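Local coordinates for uncharacterized protein (Neisseria meningitidis serogroup B, PDB 3OI8) that binds adenosine through its pair of CBS domains and, as a CorC-like protein, probably plays a role in magnesium and cobalt ion transport, at residues 147-151 and 152-156. Numbering follows the deposited sequence.
Sequences GLVTF and EDIIE. With ADN (adenosine), chain C.
Thr150 ends a strand and caps the first turn of the helix that follows, which includes Asp153 and Ile154. Thr150 O accepts from Ile154 N at 3.2 Å, and Phe151 O accepts from Ile155 N at 3.1 Å. The N-cap bond is made by the threonine hydroxyl. With chi1 at 73°, OG1 sits between the backbone N and the carbonyl carbon, and there it accepts from Asp153 N at 3.1 Å. A water joins the same two residues by a second route. It accepts from Thr150 N and donates to Asp153 OD2 at 2.6 Å. The water holds OD2 of the Asp153 carboxylate beside the adenosine ribose, where O3' donates to OD1 at 2.7 Å. This strand-to-helix junction supplies a ribose-binding aspartate, as in other nucleoside-binding CBS domains. Leu148 CD2 lies 3.8 Å from N1 of the adenine. On the apolar side, Phe151 CG is anti to its backbone N (chi1 174°), and one face of the ring takes Ile155 CG2 in a CH-pi contact, 3.8 Å from the centroid. Val149 CG2 meets Ile154 CG2 at 3.9 Å. Ile155 also packs on Ile155 of the second subunit. Helix 121-130 packs against Val149, Phe151 and Ile154, while strand 145-150 runs between strands 45-46 and 135-139.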
loop_
_atom_site.group_PDB
_atom_site.type_symbol
_atom_site.label_atom_id
_atom_site.label_comp_id
_atom_site.label_asym_id
_atom_site.label_seq_id
_atom_site.Cartn_x
_atom_site.Cartn_y
_atom_site.Cartn_z
ATOM N N GLY A 147 13.762 -4.068 -14.276
ATOM C CA GLY A 147 12.324 -3.928 -14.157
ATOM C C GLY A 147 11.993 -2.959 -13.040
ATOM O O GLY A 147 12.786 -2.076 -12.715
ATOM N N LEU A 148 10.814 -3.114 -12.457
ATOM C CA LEU A 148 10.404 -2.254 -11.352
ATOM C C LEU A 148 9.711 -3.140 -10.320
ATOM O O LEU A 148 9.341 -4.286 -10.626
ATOM C CB LEU A 148 9.490 -1.114 -11.847
ATOM C CG LEU A 148 8.112 -1.440 -12.436
ATOM C CD1 LEU A 148 7.097 -1.787 -11.350
ATOM C CD2 LEU A 148 7.581 -0.251 -13.267
ATOM N N VAL A 149 9.579 -2.634 -9.101
ATOM C CA VAL A 149 8.903 -3.378 -8.039
ATOM C C VAL A 149 8.096 -2.401 -7.191
ATOM O O VAL A 149 8.533 -1.255 -6.956
ATOM C CB VAL A 149 9.902 -4.248 -7.192
ATOM C CG1 VAL A 149 11.012 -3.403 -6.589
ATOM C CG2 VAL A 149 9.159 -5.061 -6.111
ATOM N N THR A 150 6.901 -2.829 -6.777
ATOM C CA THR A 150 6.010 -1.950 -6.030
ATOM C C THR A 150 5.593 -2.528 -4.672
ATOM O O THR A 150 5.531 -3.744 -4.485
ATOM C CB THR A 150 4.715 -1.641 -6.831
ATOM O OG1 THR A 150 3.882 -2.805 -6.838
ATOM C CG2 THR A 150 5.041 -1.254 -8.288
ATOM N N PHE A 151 5.320 -1.614 -3.747
ATOM C CA PHE A 151 4.808 -1.914 -2.413
ATOM C C PHE A 151 3.555 -2.769 -2.510
ATOM O O PHE A 151 3.461 -3.833 -1.901
ATOM C CB PHE A 151 4.511 -0.590 -1.695
ATOM C CG PHE A 151 3.838 -0.745 -0.349
ATOM C CD1 PHE A 151 4.558 -1.168 0.758
ATOM C CD2 PHE A 151 2.494 -0.427 -0.192
ATOM C CE1 PHE A 151 3.940 -1.307 2.001
ATOM C CE2 PHE A 151 1.870 -0.557 1.042
ATOM C CZ PHE A 151 2.595 -0.998 2.143
ATOM N N GLU A 152 2.599 -2.326 -3.311
ATOM C CA GLU A 152 1.325 -3.029 -3.391
ATOM C C GLU A 152 1.475 -4.450 -3.919
ATOM O O GLU A 152 0.709 -5.338 -3.543
ATOM C CB GLU A 152 0.301 -2.215 -4.188
ATOM C CG GLU A 152 -0.005 -0.865 -3.529
ATOM C CD GLU A 152 -1.201 -0.149 -4.133
ATOM O OE1 GLU A 152 -1.675 0.834 -3.517
ATOM O OE2 GLU A 152 -1.668 -0.567 -5.216
ATOM N N ASP A 153 2.480 -4.674 -4.762
ATOM C CA ASP A 153 2.756 -6.016 -5.271
ATOM C C ASP A 153 3.324 -6.949 -4.203
ATOM O O ASP A 153 3.036 -8.142 -4.196
ATOM C CB ASP A 153 3.742 -5.965 -6.435
ATOM C CG ASP A 153 3.068 -5.700 -7.755
ATOM O OD1 ASP A 153 1.822 -5.820 -7.813
ATOM O OD2 ASP A 153 3.785 -5.382 -8.730
ATOM N N ILE A 154 4.156 -6.416 -3.320
ATOM C CA ILE A 154 4.814 -7.267 -2.337
ATOM C C ILE A 154 3.958 -7.530 -1.083
ATOM O O ILE A 154 4.172 -8.524 -0.387
ATOM C CB ILE A 154 6.231 -6.752 -1.961
ATOM C CG1 ILE A 154 6.164 -5.472 -1.133
ATOM C CG2 ILE A 154 7.082 -6.537 -3.209
ATOM C CD1 ILE A 154 7.543 -5.006 -0.686
ATOM N N ILE A 155 2.991 -6.654 -0.807
ATOM C CA ILE A 155 2.114 -6.815 0.360
ATOM C C ILE A 155 0.883 -7.637 0.005
ATOM O O ILE A 155 0.049 -7.917 0.867
ATOM C CB ILE A 155 1.637 -5.463 0.967
ATOM C CG1 ILE A 155 0.657 -4.749 0.025
ATOM C CG2 ILE A 155 2.814 -4.584 1.349
ATOM C CD1 ILE A 155 0.114 -3.412 0.558
ATOM N N GLU A 156 0.787 -8.006 -1.270
ATOM C CA GLU A 156 -0.272 -8.861 -1.789
ATOM C C GLU A 156 -0.510 -10.060 -0.874
ATOM O O GLU A 156 -1.620 -10.592 -0.809
ATOM C CB GLU A 156 0.103 -9.355 -3.190
ATOM C CG GLU A 156 -0.800 -8.867 -4.316
ATOM C CD GLU A 156 -0.346 -9.369 -5.680
ATOM O OE1 GLU A 156 0.676 -10.088 -5.735
ATOM O OE2 GLU A 156 -1.006 -9.046 -6.693
HETATM O "O5'" ADN C . -1.490 -1.182 -10.976
HETATM C "C5'" ADN C . -2.062 -2.442 -10.734
HETATM C "C4'" ADN C . -0.969 -3.549 -10.815
HETATM O "O4'" ADN C . -0.149 -3.362 -12.008
HETATM C "C3'" ADN C . -0.033 -3.501 -9.589
HETATM O "O3'" ADN C . -0.376 -4.521 -8.690
HETATM C "C2'" ADN C . 1.351 -3.730 -10.145
HETATM O "O2'" ADN C . 1.671 -5.102 -10.111
HETATM C "C1'" ADN C . 1.259 -3.306 -11.611
HETATM N N9 ADN C . 1.789 -1.961 -11.824
HETATM C C8 ADN C . 1.570 -0.730 -10.957
HETATM N N7 ADN C . 2.276 0.422 -11.621
HETATM C C5 ADN C . 2.926 -0.105 -12.912
HETATM C C6 ADN C . 3.773 0.597 -14.017
HETATM N N6 ADN C . 4.028 2.035 -13.929
HETATM N N1 ADN C . 4.264 -0.177 -15.151
HETATM C C2 ADN C . 3.957 -1.662 -15.270
HETATM N N3 ADN C . 3.122 -2.351 -14.188
HETATM C C4 ADN C . 2.621 -1.565 -13.032
HETATM O O HOH W 1 6.345 -5.353 -8.254
#